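Local coordinates for protein putative phophotriesterase (Proteus mirabilis, PDB 3RHG) that probably hydrolyses ester bonds as a zinc-dependent member of the phosphotriesterase family, binding two divalent metal ions in each subunit, at residues Tyr39-Val44 and Ile54-Lys59; Asn83-Gly88 and Thr115-Val120; Gly97-Gly102 and Gly132-Asp137; Lys242-Gly247 and Gly286-Leu291; Gly256-Phe261 and Gly305-Gly310. All coordinates share one frame; numbering follows the deposited sequence. Where two conformers were deposited one is given.

Interaction 1 of 5, residues Tyr39-Val44 and Ile54-Lys59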
# COMPACT_ATOMS: atom_id res chain seq x y z
N TYR A 39 6.91 9.45 15.01
CA TYR A 39 6.87 10.62 14.14
C TYR A 39 5.99 11.69 14.75
O TYR A 39 5.20 11.41 15.65
CB TYR A 39 6.27 10.26 12.78
CG TYR A 39 6.99 9.21 11.96
CD1 TYR A 39 8.11 9.53 11.20
CD2 TYR A 39 6.51 7.91 11.91
CE1 TYR A 39 8.76 8.56 10.42
CE2 TYR A 39 7.12 6.94 11.14
CZ TYR A 39 8.25 7.26 10.40
OH TYR A 39 8.84 6.28 9.64
N GLU A 40 6.08 12.90 14.20
CA GLU A 40 5.31 14.03 14.69
C GLU A 40 3.82 13.73 14.61
O GLU A 40 3.04 14.16 15.46
CB GLU A 40 5.66 15.31 13.92
CG GLU A 40 5.02 16.59 14.47
CD GLU A 40 5.66 17.86 13.93
OE1 GLU A 40 6.56 17.76 13.07
OE2 GLU A 40 5.26 18.97 14.37
N PHE A 41 3.42 12.97 13.59
CA PHE A 41 1.99 12.70 13.40
C PHE A 41 1.47 11.55 14.27
O PHE A 41 0.26 11.43 14.46
CB PHE A 41 1.69 12.40 11.92
CG PHE A 41 2.29 11.12 11.43
CD1 PHE A 41 1.68 9.90 11.72
CD2 PHE A 41 3.47 11.11 10.68
CE1 PHE A 41 2.23 8.71 11.24
CE2 PHE A 41 4.03 9.91 10.24
CZ PHE A 41 3.40 8.71 10.53
N SER A 42 2.36 10.73 14.81
CA SER A 42 1.97 9.47 15.46
C SER A 42 1.18 9.66 16.76
O SER A 42 0.40 8.79 17.15
CB SER A 42 3.20 8.62 15.79
OG SER A 42 4.06 8.47 14.68
N HIS A 43 1.40 10.77 17.44
CA HIS A 43 0.82 10.98 18.76
C HIS A 43 -0.69 10.80 18.77
O HIS A 43 -1.27 10.29 19.75
CB HIS A 43 1.17 12.38 19.29
CG HIS A 43 0.43 13.49 18.61
ND1 HIS A 43 0.87 14.05 17.42
CD2 HIS A 43 -0.70 14.15 18.93
CE1 HIS A 43 0.03 15.01 17.05
NE2 HIS A 43 -0.93 15.08 17.95
N VAL A 44 -1.34 11.21 17.68
CA VAL A 44 -2.79 11.11 17.58
C VAL A 44 -3.29 9.67 17.48
O VAL A 44 -4.46 9.40 17.73
CB VAL A 44 -3.38 11.94 16.40
CG1 VAL A 44 -2.85 13.37 16.41
CG2 VAL A 44 -3.11 11.26 15.06
N ILE A 54 -7.87 5.68 10.42
CA ILE A 54 -6.49 5.95 10.82
C ILE A 54 -5.48 5.04 10.12
O ILE A 54 -4.32 4.98 10.50
CB ILE A 54 -6.28 5.98 12.36
CG1 ILE A 54 -6.64 4.65 13.03
CG2 ILE A 54 -7.03 7.14 12.99
CD1 ILE A 54 -6.10 4.57 14.46
N GLN A 55 -5.92 4.34 9.08
CA GLN A 55 -4.97 3.58 8.25
C GLN A 55 -3.84 4.47 7.74
O GLN A 55 -2.68 4.04 7.64
CB GLN A 55 -5.68 2.95 7.05
CG GLN A 55 -6.53 1.75 7.41
CD GLN A 55 -5.70 0.49 7.71
OE1 GLN A 55 -4.47 0.48 7.59
NE2 GLN A 55 -6.39 -0.57 8.10
N TRP A 56 -4.18 5.71 7.38
CA TRP A 56 -3.21 6.66 6.85
C TRP A 56 -1.96 6.69 7.73
O TRP A 56 -0.84 6.82 7.23
CB TRP A 56 -3.82 8.07 6.71
CG TRP A 56 -4.28 8.69 8.03
CD1 TRP A 56 -5.54 8.71 8.54
CD2 TRP A 56 -3.46 9.39 8.98
NE1 TRP A 56 -5.57 9.36 9.75
CE2 TRP A 56 -4.30 9.79 10.04
CE3 TRP A 56 -2.09 9.73 9.04
CZ2 TRP A 56 -3.83 10.50 11.15
CZ3 TRP A 56 -1.63 10.43 10.14
CH2 TRP A 56 -2.49 10.80 11.18
N GLY A 57 -2.17 6.56 9.04
CA GLY A 57 -1.09 6.67 10.01
C GLY A 57 -0.53 5.33 10.47
O GLY A 57 0.68 5.20 10.67
N LEU A 58 -1.42 4.35 10.66
CA LEU A 58 -1.00 3.05 11.17
C LEU A 58 -0.08 2.35 10.16
O LEU A 58 0.72 1.50 10.53
CB LEU A 58 -2.21 2.16 11.47
CG LEU A 58 -3.07 2.62 12.66
CD1 LEU A 58 -4.32 1.74 12.78
CD2 LEU A 58 -2.26 2.63 13.96
N LYS A 59 -0.20 2.70 8.88
CA LYS A 59 0.65 2.12 7.85
C LYS A 59 2.11 2.56 7.95
O LYS A 59 2.97 2.01 7.25
CB LYS A 59 0.10 2.41 6.45
CG LYS A 59 -1.03 1.47 6.03
CD LYS A 59 -1.46 1.71 4.59
CE LYS A 59 -2.65 0.83 4.23
NZ LYS A 59 -2.40 -0.62 4.49
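Phe41 and Trp56 lie alongside each other, pointing opposite ways. Their rings meet obliquely: the phenyl plane and that of the six-membered indole ring are 56° apart, and the two centroids are 5.9 Å apart. The closest approach is between Phe41 CD1 and Trp56 CZ3, at 3.7 Å. Trp56 CG lies between its backbone N and carbonyl carbon (chi1 62°), which swings the benzo end of the indole toward 39-44. The Val44 side chain comes in roughly perpendicular to that of Trp56. Its CG2 methyl comes to the ring edge, with Val44 CG2 4.0 Å from Trp56 CH2. The Phe41 ring also meets the helix backbone at its edge, where Phe41 CE1 lies 3.9 Å from Gly57 O. The loop 39-44 is tied down within itself: Ser42 OG accepts from Tyr39 N and is also hydrogen-bonded to Asp61. Asn314 of the second subunit packs on Phe41, and its Asn307 on Trp56. The contact joins the long loop after strand 19-24 to the short helix 55-58, away from the metal site. The side-chain contacts are apolar, and one ring edge rests beside the Gly57 carbonyl oxygen, so shape rather than polar pairing holds the loop on the helix.

Interaction 2 of 5, residues Asn83-Gly88 and Thr115-Val120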
# COMPACT_ATOMS: atom_id res chain seq x y z
N ASN A 83 -14.71 -14.24 5.89
CA ASN A 83 -14.23 -13.87 4.56
C ASN A 83 -13.42 -14.99 3.92
O ASN A 83 -13.52 -15.24 2.71
CB ASN A 83 -13.38 -12.59 4.62
CG ASN A 83 -14.21 -11.37 5.01
OD1 ASN A 83 -15.35 -11.23 4.58
ND2 ASN A 83 -13.63 -10.48 5.83
N PHE A 84 -12.62 -15.67 4.73
CA PHE A 84 -11.82 -16.79 4.27
C PHE A 84 -12.73 -17.99 4.00
O PHE A 84 -12.63 -18.64 2.95
CB PHE A 84 -10.78 -17.13 5.35
CG PHE A 84 -9.93 -18.33 5.05
CD1 PHE A 84 -9.12 -18.38 3.91
CD2 PHE A 84 -9.85 -19.37 5.97
CE1 PHE A 84 -8.30 -19.48 3.67
CE2 PHE A 84 -9.05 -20.47 5.75
CZ PHE A 84 -8.27 -20.53 4.60
N LYS A 85 -13.65 -18.25 4.93
CA LYS A 85 -14.54 -19.38 4.79
C LYS A 85 -15.38 -19.24 3.53
O LYS A 85 -15.58 -20.22 2.80
CB LYS A 85 -15.41 -19.50 6.05
CG LYS A 85 -16.30 -20.71 6.13
CD LYS A 85 -16.94 -20.79 7.51
CE LYS A 85 -18.25 -21.55 7.48
NZ LYS A 85 -18.84 -21.64 8.85
N GLU A 86 -15.86 -18.04 3.22
CA GLU A 86 -16.69 -17.84 2.03
C GLU A 86 -16.02 -18.21 0.73
O GLU A 86 -16.68 -18.50 -0.21
CB GLU A 86 -17.12 -16.39 1.88
CG GLU A 86 -18.11 -15.91 2.84
CD GLU A 86 -18.22 -14.38 2.88
OE1 GLU A 86 -17.72 -13.71 1.95
OE2 GLU A 86 -18.80 -13.86 3.86
N LEU A 87 -14.70 -18.18 0.70
CA LEU A 87 -13.90 -18.45 -0.50
C LEU A 87 -13.53 -19.92 -0.58
O LEU A 87 -12.78 -20.34 -1.47
CB LEU A 87 -12.61 -17.62 -0.46
CG LEU A 87 -12.85 -16.11 -0.45
CD1 LEU A 87 -11.57 -15.38 -0.12
CD2 LEU A 87 -13.44 -15.65 -1.78
N GLY A 88 -14.03 -20.69 0.38
CA GLY A 88 -13.71 -22.11 0.48
C GLY A 88 -12.57 -22.38 1.44
O GLY A 88 -12.03 -23.49 1.48
N THR A 115 -17.04 -21.87 13.76
CA THR A 115 -16.91 -21.62 12.32
C THR A 115 -16.78 -22.88 11.51
O THR A 115 -17.06 -22.87 10.31
CB THR A 115 -15.67 -20.78 12.00
OG1 THR A 115 -14.48 -21.51 12.35
CG2 THR A 115 -15.70 -19.47 12.75
N GLY A 116 -16.33 -23.96 12.14
CA GLY A 116 -16.11 -25.21 11.44
C GLY A 116 -14.82 -25.21 10.65
O GLY A 116 -14.50 -26.17 9.96
N ILE A 117 -14.06 -24.12 10.74
CA ILE A 117 -12.73 -24.07 10.13
C ILE A 117 -11.77 -24.91 10.97
O ILE A 117 -11.88 -24.95 12.20
CB ILE A 117 -12.23 -22.61 10.05
CG1 ILE A 117 -13.17 -21.78 9.16
CG2 ILE A 117 -10.76 -22.54 9.59
CD1 ILE A 117 -12.95 -20.30 9.26
N ASN A 118 -10.86 -25.64 10.31
CA ASN A 118 -9.81 -26.39 11.00
C ASN A 118 -8.80 -25.38 11.52
O ASN A 118 -8.21 -24.64 10.74
CB ASN A 118 -9.08 -27.36 10.04
CG ASN A 118 -10.01 -28.39 9.40
OD1 ASN A 118 -10.87 -28.99 10.07
ND2 ASN A 118 -9.83 -28.60 8.10
N VAL A 119 -8.63 -25.30 12.84
CA VAL A 119 -7.71 -24.32 13.41
C VAL A 119 -6.56 -25.05 14.06
O VAL A 119 -6.76 -25.92 14.92
CB VAL A 119 -8.42 -23.43 14.45
CG1 VAL A 119 -7.41 -22.50 15.14
CG2 VAL A 119 -9.52 -22.62 13.81
N VAL A 120 -5.34 -24.72 13.64
CA VAL A 120 -4.16 -25.38 14.16
C VAL A 120 -3.44 -24.40 15.10
O VAL A 120 -3.17 -23.24 14.72
CB VAL A 120 -3.22 -25.83 13.01
CG1 VAL A 120 -1.92 -26.41 13.55
CG2 VAL A 120 -3.95 -26.83 12.04
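The last turn of helix 74-86 passes the turn that leads into strand 118-123, with the CA atoms of Lys85 and Ile117 7.3 Å apart. Lys85 carries the contact. Its CG is anti to the backbone N (chi1 -174°) and the chain beyond is extended, so the ammonium group reaches the end of the neighbouring helix 105-115. There Lys85 NZ donates to Thr115 O at 2.6 Å. The approach is bent, with a C=O...N angle of 135°, and the donor is tilted 24° from the carbonyl plane. The root of the same side chain touches an apolar group: Lys85 CB lies 4.1 Å from Ile117 CD1. Thr115 uses its hydroxyl differently. Thr115 OG1 accepts from Ile117 N at 3.1 Å, forming an ST turn, and is also hydrogen-bonded to Val111 O. Gly88 ends the first helix in a Schellman motif, and Gly116 leaves the second with positive phi. The contact thus joins two successive helices of the beta/alpha barrel, on its outer layer, while Ile117 also packs on Ile92 of strand 89-94. A lysine bound to a carbonyl at a helix C-terminus probably gains from the negative end of the helix dipole.

Interaction 3 of 5, residues Gly97-Gly102 and Gly132-Asp137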
# COMPACT_ATOMS: atom_id res chain seq x y z
N GLY A 97 2.98 -19.04 19.12
CA GLY A 97 3.43 -20.29 19.74
C GLY A 97 3.71 -20.20 21.23
O GLY A 97 4.06 -21.21 21.86
N SER A 98 3.58 -19.00 21.80
CA SER A 98 4.06 -18.76 23.15
C SER A 98 3.13 -17.84 23.92
O SER A 98 2.47 -16.97 23.33
CB SER A 98 5.43 -18.08 23.09
OG SER A 98 5.91 -17.83 24.40
N SER A 99 3.09 -18.01 25.23
CA SER A 99 2.40 -17.04 26.08
C SER A 99 3.03 -15.64 25.96
O SER A 99 2.38 -14.63 26.25
CB SER A 99 2.43 -17.53 27.53
OG SER A 99 3.79 -17.73 27.95
N SER A 100 4.30 -15.56 25.56
CA SER A 100 4.98 -14.25 25.52
C SER A 100 4.33 -13.31 24.50
O SER A 100 4.50 -12.07 24.58
CB SER A 100 6.45 -14.41 25.18
OG SER A 100 6.60 -14.71 23.79
N ILE A 101 3.61 -13.90 23.52
CA ILE A 101 2.92 -13.11 22.50
C ILE A 101 1.38 -13.34 22.52
O ILE A 101 0.66 -13.07 21.54
CB ILE A 101 3.54 -13.27 21.09
CG1 ILE A 101 3.89 -14.72 20.77
CG2 ILE A 101 4.81 -12.42 21.00
CD1 ILE A 101 4.16 -14.95 19.27
N GLY A 102 0.90 -13.86 23.64
CA GLY A 102 -0.52 -13.88 23.90
C GLY A 102 -1.30 -15.03 23.30
O GLY A 102 -2.48 -14.89 23.00
N GLY A 132 12.85 -13.30 27.01
CA GLY A 132 13.78 -13.08 28.10
C GLY A 132 14.50 -14.34 28.52
O GLY A 132 14.97 -15.13 27.66
N LYS A 133 14.59 -14.54 29.84
CA LYS A 133 15.29 -15.68 30.42
C LYS A 133 14.67 -17.03 30.06
O LYS A 133 15.29 -18.06 30.29
CB LYS A 133 15.37 -15.57 31.95
CG LYS A 133 16.02 -14.33 32.48
CD LYS A 133 15.85 -14.30 34.03
CE LYS A 133 16.52 -13.11 34.70
NZ LYS A 133 18.01 -13.24 34.75
N ARG A 134 13.44 -17.05 29.54
CA ARG A 134 12.87 -18.34 29.13
C ARG A 134 13.76 -19.06 28.11
O ARG A 134 13.72 -20.28 28.03
CB ARG A 134 11.46 -18.18 28.56
CG ARG A 134 10.41 -17.66 29.55
CD ARG A 134 9.05 -17.57 28.87
NE ARG A 134 8.38 -18.87 28.81
CZ ARG A 134 7.39 -19.18 27.97
NH1 ARG A 134 6.94 -18.31 27.09
NH2 ARG A 134 6.85 -20.39 28.04
N LEU A 135 14.54 -18.31 27.33
CA LEU A 135 15.41 -18.92 26.31
C LEU A 135 16.72 -19.48 26.90
O LEU A 135 17.47 -20.17 26.21
CB LEU A 135 15.74 -17.92 25.20
CG LEU A 135 14.55 -17.29 24.44
CD1 LEU A 135 15.09 -16.54 23.23
CD2 LEU A 135 13.49 -18.32 23.99
N ALA A 136 17.00 -19.15 28.16
CA ALA A 136 18.20 -19.66 28.84
C ALA A 136 17.96 -21.00 29.56
O ALA A 136 18.87 -21.54 30.21
CB ALA A 136 18.74 -18.62 29.83
N ASP A 137 16.74 -21.52 29.46
CA ASP A 137 16.43 -22.80 30.09
C ASP A 137 17.21 -23.92 29.39
O ASP A 137 17.70 -23.74 28.27
CB ASP A 137 14.94 -23.11 30.03
CG ASP A 137 14.11 -22.33 31.04
OD1 ASP A 137 14.68 -21.74 31.98
OD2 ASP A 137 12.87 -22.31 30.88
O HOH W 1 4.41 -20.45 26.26
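Several groups grip Ser98 OG. Ser98 OG accepts from Ser100 N at 3.0 Å, nearly straight at 168°, which makes an ST turn. A weak bond reaches Ser98 OG from Arg134 NH1 at 2.9 Å, bent to 126°, and Glu131 OE2 is hydrogen-bonded to it. With OG anti to the backbone N (chi1 180°), the Ser98 hydroxyl points at 132-137 and meets the guanidinium at its edge, near the plane. Arg134 reaches across from the short 3-10 segment 133-135, its chain bent at CG-CD. Its stronger partner is Glu131, in a salt bridge with NH1. Ser99 OG lies obliquely to the guanidinium, 3.3 Å from Arg134 NH1, but the angle is too poor for a hydrogen bond. Water 1 joins the segments instead: it accepts from Arg134 NH2 at 3.0 Å, in the guanidinium plane, and from Ser99 N. Glu131 OE2 also bonds Ser100 OG, so one carboxylate serves Ser98, Ser100 and Arg134. The contact joins the loop after strand 89-94 to the loop between helices 128-131 and 139-151, at the C-terminal end of the barrel, where this superfamily has its metal site. The side chain of Ser98 is about 8 Å from that of the metal ligand Glu166. A buried serine hydroxyl is thus tied to an Arg134-Glu131 ion pair. The arginine would probably favour ionised Glu131.

Interaction 4 of 5, residues Lys242-Gly247 and Gly286-Leu291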
# COMPACT_ATOMS: atom_id res chain seq x y z
N LYS A 242 19.42 -20.57 -2.89
CA LYS A 242 20.37 -21.27 -2.04
C LYS A 242 19.62 -21.97 -0.90
O LYS A 242 19.93 -23.12 -0.54
CB LYS A 242 21.37 -20.26 -1.47
CG LYS A 242 22.61 -20.84 -0.81
CD LYS A 242 23.52 -19.69 -0.32
CE LYS A 242 24.99 -20.05 -0.34
NZ LYS A 242 25.37 -20.94 0.78
N MET A 243 18.61 -21.31 -0.35
CA MET A 243 17.82 -21.90 0.74
C MET A 243 16.99 -23.05 0.21
O MET A 243 16.92 -24.12 0.81
CB MET A 243 16.91 -20.86 1.39
CG MET A 243 17.65 -19.70 2.07
SD MET A 243 18.87 -20.21 3.31
CE MET A 243 20.43 -20.01 2.42
N LEU A 244 16.33 -22.82 -0.92
CA LEU A 244 15.48 -23.86 -1.50
C LEU A 244 16.31 -25.09 -1.85
O LEU A 244 15.85 -26.23 -1.72
CB LEU A 244 14.76 -23.33 -2.73
CG LEU A 244 13.68 -22.25 -2.46
CD1 LEU A 244 13.41 -21.37 -3.70
CD2 LEU A 244 12.39 -22.89 -1.96
N ASP A 245 17.55 -24.86 -2.28
CA ASP A 245 18.40 -25.99 -2.67
C ASP A 245 18.77 -26.85 -1.47
O ASP A 245 19.14 -28.02 -1.62
CB ASP A 245 19.65 -25.51 -3.41
CG ASP A 245 19.37 -25.08 -4.82
OD1 ASP A 245 18.27 -25.40 -5.33
OD2 ASP A 245 20.25 -24.44 -5.43
N ARG A 246 18.66 -26.29 -0.26
CA ARG A 246 18.89 -27.05 0.96
C ARG A 246 17.66 -27.86 1.37
O ARG A 246 17.70 -28.64 2.33
CB ARG A 246 19.42 -26.16 2.10
CG ARG A 246 20.75 -25.50 1.74
CD ARG A 246 21.37 -24.72 2.90
NE ARG A 246 21.80 -25.63 3.94
CZ ARG A 246 22.49 -25.24 5.02
NH1 ARG A 246 22.80 -23.96 5.17
NH2 ARG A 246 22.85 -26.15 5.93
N GLY A 247 16.56 -27.68 0.64
CA GLY A 247 15.42 -28.59 0.79
C GLY A 247 14.24 -28.06 1.57
O GLY A 247 13.21 -28.74 1.68
N GLY A 286 8.25 -24.35 -7.48
CA GLY A 286 6.87 -24.12 -7.09
C GLY A 286 6.39 -25.05 -5.98
O GLY A 286 5.54 -24.68 -5.19
N ASN A 287 6.93 -26.26 -5.91
CA ASN A 287 6.50 -27.23 -4.90
C ASN A 287 7.16 -27.02 -3.54
O ASN A 287 7.01 -27.86 -2.64
CB ASN A 287 6.79 -28.66 -5.38
CG ASN A 287 6.09 -28.99 -6.68
OD1 ASN A 287 4.91 -28.72 -6.85
ND2 ASN A 287 6.82 -29.61 -7.60
N GLN A 288 7.88 -25.90 -3.39
CA GLN A 288 8.58 -25.61 -2.13
C GLN A 288 8.17 -24.26 -1.57
O GLN A 288 8.84 -23.73 -0.70
CB GLN A 288 10.11 -25.62 -2.30
CG GLN A 288 10.71 -26.99 -2.27
CD GLN A 288 12.20 -26.97 -2.51
OE1 GLN A 288 12.65 -27.24 -3.65
NE2 GLN A 288 12.98 -26.61 -1.47
N ILE A 289 7.05 -23.72 -2.05
CA ILE A 289 6.63 -22.38 -1.65
C ILE A 289 5.29 -22.45 -0.94
O ILE A 289 4.39 -23.17 -1.36
CB ILE A 289 6.46 -21.48 -2.89
CG1 ILE A 289 7.81 -21.28 -3.58
CG2 ILE A 289 5.83 -20.13 -2.50
CD1 ILE A 289 7.70 -20.62 -4.95
N VAL A 290 5.15 -21.72 0.18
CA VAL A 290 3.83 -21.53 0.79
C VAL A 290 3.56 -20.03 0.96
O VAL A 290 4.52 -19.22 0.97
CB VAL A 290 3.63 -22.31 2.10
CG1 VAL A 290 3.50 -23.81 1.82
CG2 VAL A 290 4.80 -22.02 3.07
N LEU A 291 2.29 -19.68 1.12
CA LEU A 291 1.81 -18.29 1.06
C LEU A 291 0.88 -18.00 2.22
O LEU A 291 0.05 -18.83 2.57
CB LEU A 291 0.97 -18.09 -0.20
CG LEU A 291 1.62 -18.48 -1.52
CD1 LEU A 291 0.64 -18.30 -2.68
CD2 LEU A 291 2.92 -17.73 -1.81
O HOH W 2 15.00 -28.50 -4.12
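Leu244 and Gln288 join a helix to a strand in the beta/alpha barrel of the phosphotriesterase family. Helix 237-245 lies between strands 225-227 and 249-252 in the chain, and Gln288 comes just before strand 289-291. The tight part combines an apolar touch with an amide bond. Leu244 CD2 lies 3.6 Å from Gln288 CB, and the two side chains run alongside each other, each heading for the other's backbone. Leu244 also packs on Leu250 of the adjoining strand. Gln288 CG is anti to the carbonyl carbon (chi1 -81°) and the chain is extended beyond it, which carries the amide to the end of the helix. Gly247 leaves the helix there with positive phi, and Gly247 C is 3.6 Å from Gln288 NE2. Gln288 NE2 also bonds Val248 O, so with Leu244 O it has two carbonyl acceptors. The looser side is watery. Water 2 donates to Gln288 OE1 at 2.7 Å, but its bond to Leu244 O is long and weak, at 3.4 Å. Leu244 O is well used even so: it takes the Gly247 N-H at 2.9 Å. Leu244 O also accepts from Gln288 NE2 at 2.9 Å, almost straight at 174°, in the carbonyl plane and on a lone pair.

Interaction 5 of 5, residues Gly256-Phe261 and Gly305-Gly310. With BEZ (benzoic acid), chain D.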
# COMPACT_ATOMS: atom_id res chain seq x y z
N GLY A 256 0.18 -8.78 1.13
CA GLY A 256 -0.81 -7.78 1.47
C GLY A 256 -0.61 -7.12 2.83
O GLY A 256 -1.52 -6.45 3.34
N LEU A 257 0.59 -7.25 3.41
CA LEU A 257 0.84 -6.62 4.70
C LEU A 257 0.72 -5.07 4.59
O LEU A 257 0.02 -4.42 5.40
CB LEU A 257 2.20 -7.10 5.25
CG LEU A 257 2.69 -6.42 6.53
CD1 LEU A 257 1.80 -6.83 7.63
CD2 LEU A 257 4.11 -6.82 6.81
N ASP A 258 1.37 -4.50 3.60
CA ASP A 258 1.18 -3.08 3.22
C ASP A 258 1.47 -2.12 4.36
O ASP A 258 0.73 -1.15 4.58
CB ASP A 258 -0.24 -2.82 2.70
CG ASP A 258 -0.56 -3.54 1.38
OD1 ASP A 258 0.31 -4.21 0.77
OD2 ASP A 258 -1.73 -3.42 0.95
N ILE A 259 2.56 -2.37 5.08
CA ILE A 259 2.92 -1.54 6.24
C ILE A 259 4.40 -1.22 6.14
O ILE A 259 5.21 -2.05 5.69
CB ILE A 259 2.64 -2.27 7.57
CG1 ILE A 259 1.15 -2.56 7.74
CG2 ILE A 259 3.16 -1.48 8.77
CD1 ILE A 259 0.83 -3.48 8.97
N SER A 260 4.75 -0.01 6.56
CA SER A 260 6.14 0.38 6.69
C SER A 260 6.46 0.53 8.18
O SER A 260 5.75 1.22 8.92
CB SER A 260 6.40 1.68 5.92
OG SER A 260 5.99 1.56 4.55
N PHE A 261 7.53 -0.11 8.61
CA PHE A 261 7.94 -0.07 10.00
C PHE A 261 9.04 0.97 10.18
O PHE A 261 9.92 1.12 9.33
CB PHE A 261 8.35 -1.47 10.45
CG PHE A 261 7.25 -2.48 10.27
CD1 PHE A 261 6.28 -2.65 11.25
CD2 PHE A 261 7.15 -3.22 9.09
CE1 PHE A 261 5.26 -3.55 11.08
CE2 PHE A 261 6.12 -4.12 8.90
CZ PHE A 261 5.17 -4.30 9.89
N GLY A 305 -10.11 -1.88 6.65
CA GLY A 305 -9.49 -1.44 5.40
C GLY A 305 -8.17 -2.12 5.08
O GLY A 305 -7.48 -1.75 4.12
N GLY A 306 -7.81 -3.13 5.87
CA GLY A 306 -6.65 -3.96 5.58
C GLY A 306 -7.06 -5.03 4.61
O GLY A 306 -8.16 -4.97 4.07
N ASN A 307 -6.19 -6.03 4.40
CA ASN A 307 -6.48 -7.03 3.38
C ASN A 307 -7.13 -8.31 3.88
O ASN A 307 -7.60 -9.11 3.07
CB ASN A 307 -5.25 -7.30 2.51
CG ASN A 307 -4.90 -6.09 1.66
OD1 ASN A 307 -5.79 -5.48 1.04
ND2 ASN A 307 -3.63 -5.70 1.66
N GLY A 308 -7.20 -8.49 5.21
CA GLY A 308 -7.90 -9.62 5.79
C GLY A 308 -7.31 -10.97 5.42
O GLY A 308 -6.10 -11.06 5.11
N TRP A 309 -8.14 -12.02 5.46
CA TRP A 309 -7.69 -13.40 5.27
C TRP A 309 -8.10 -13.97 3.92
O TRP A 309 -7.79 -15.13 3.61
CB TRP A 309 -8.16 -14.31 6.40
CG TRP A 309 -7.28 -14.23 7.64
CD1 TRP A 309 -5.91 -14.30 7.67
CD2 TRP A 309 -7.71 -14.07 9.00
NE1 TRP A 309 -5.47 -14.23 8.97
CE2 TRP A 309 -6.54 -14.06 9.80
CE3 TRP A 309 -8.96 -13.91 9.62
CZ2 TRP A 309 -6.59 -13.89 11.20
CZ3 TRP A 309 -9.01 -13.78 11.00
CH2 TRP A 309 -7.83 -13.76 11.78
N GLY A 310 -8.79 -13.16 3.10
CA GLY A 310 -9.20 -13.63 1.79
C GLY A 310 -8.26 -13.21 0.68
O GLY A 310 -8.40 -13.62 -0.47
C BEZ D . 9.32 -8.32 11.88
O1 BEZ D . 10.24 -9.16 11.92
O2 BEZ D . 9.43 -7.24 12.51
C1 BEZ D . 8.08 -8.59 11.08
C2 BEZ D . 7.86 -9.84 10.49
C3 BEZ D . 6.69 -10.07 9.76
C4 BEZ D . 5.76 -9.05 9.61
C5 BEZ D . 5.99 -7.81 10.19
C6 BEZ D . 7.14 -7.57 10.93
O HOH W 3 -3.47 -6.35 5.48
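One amide nitrogen, Asn307 ND2, serves two acceptors in the loop 256-261, and it meets them in unlike ways. Asn307 ND2 donates to Gly256 O at 2.8 Å, in the carbonyl plane and on a lone pair. Asn307 ND2 donates to Asp258 OD2 at 3.1 Å from above the carboxylate plane, 64° out of it. The side chains are roughly perpendicular, and the carboxylate and amide planes are also turned 88° apart. Asn307 CG is anti to its carbonyl carbon (chi1 -67°), which points the amide at the loop. Water 3 adds a second link: it donates to Gly256 O at 2.9 Å and accepts from Asn307 N. Further along 256-261, two side chains face the bound benzoic acid. The ligand lies over one face of the Phe261 ring, with Phe261 CZ 3.6 Å from C5 of benzoic acid, and Leu257 CD2 is 3.9 Å from C4 of benzoic acid. Asn307 thus ties the loop after strand 289-291 to the loop after strand 249-252. Such loops at the C-terminal end of the strands form the substrate pocket of phosphotriesterase-like beta/alpha barrels.

Interactions 2 and 5 are buried; 1, 3 and 4 are partly buried. Interactions 2 and 4 join helix ends to strand ends of the same parallel sheet; each pairs an apolar touch with a side-chain nitrogen on a carbonyl. Interactions 3 and 5 hold loops together and are more polar. Waters take part in 3, 4 and 5. Interaction 5 carries pocket residues, while interaction 3 is built round a charged network. Interaction 1 is the apolar one and lies farthest out, its centre about 27 Å from the centre of the chain. It touches interaction 5 through Lys59, and both meet the second subunit. Interactions 2 and 5 also touch, where Phe84 packs on Trp309.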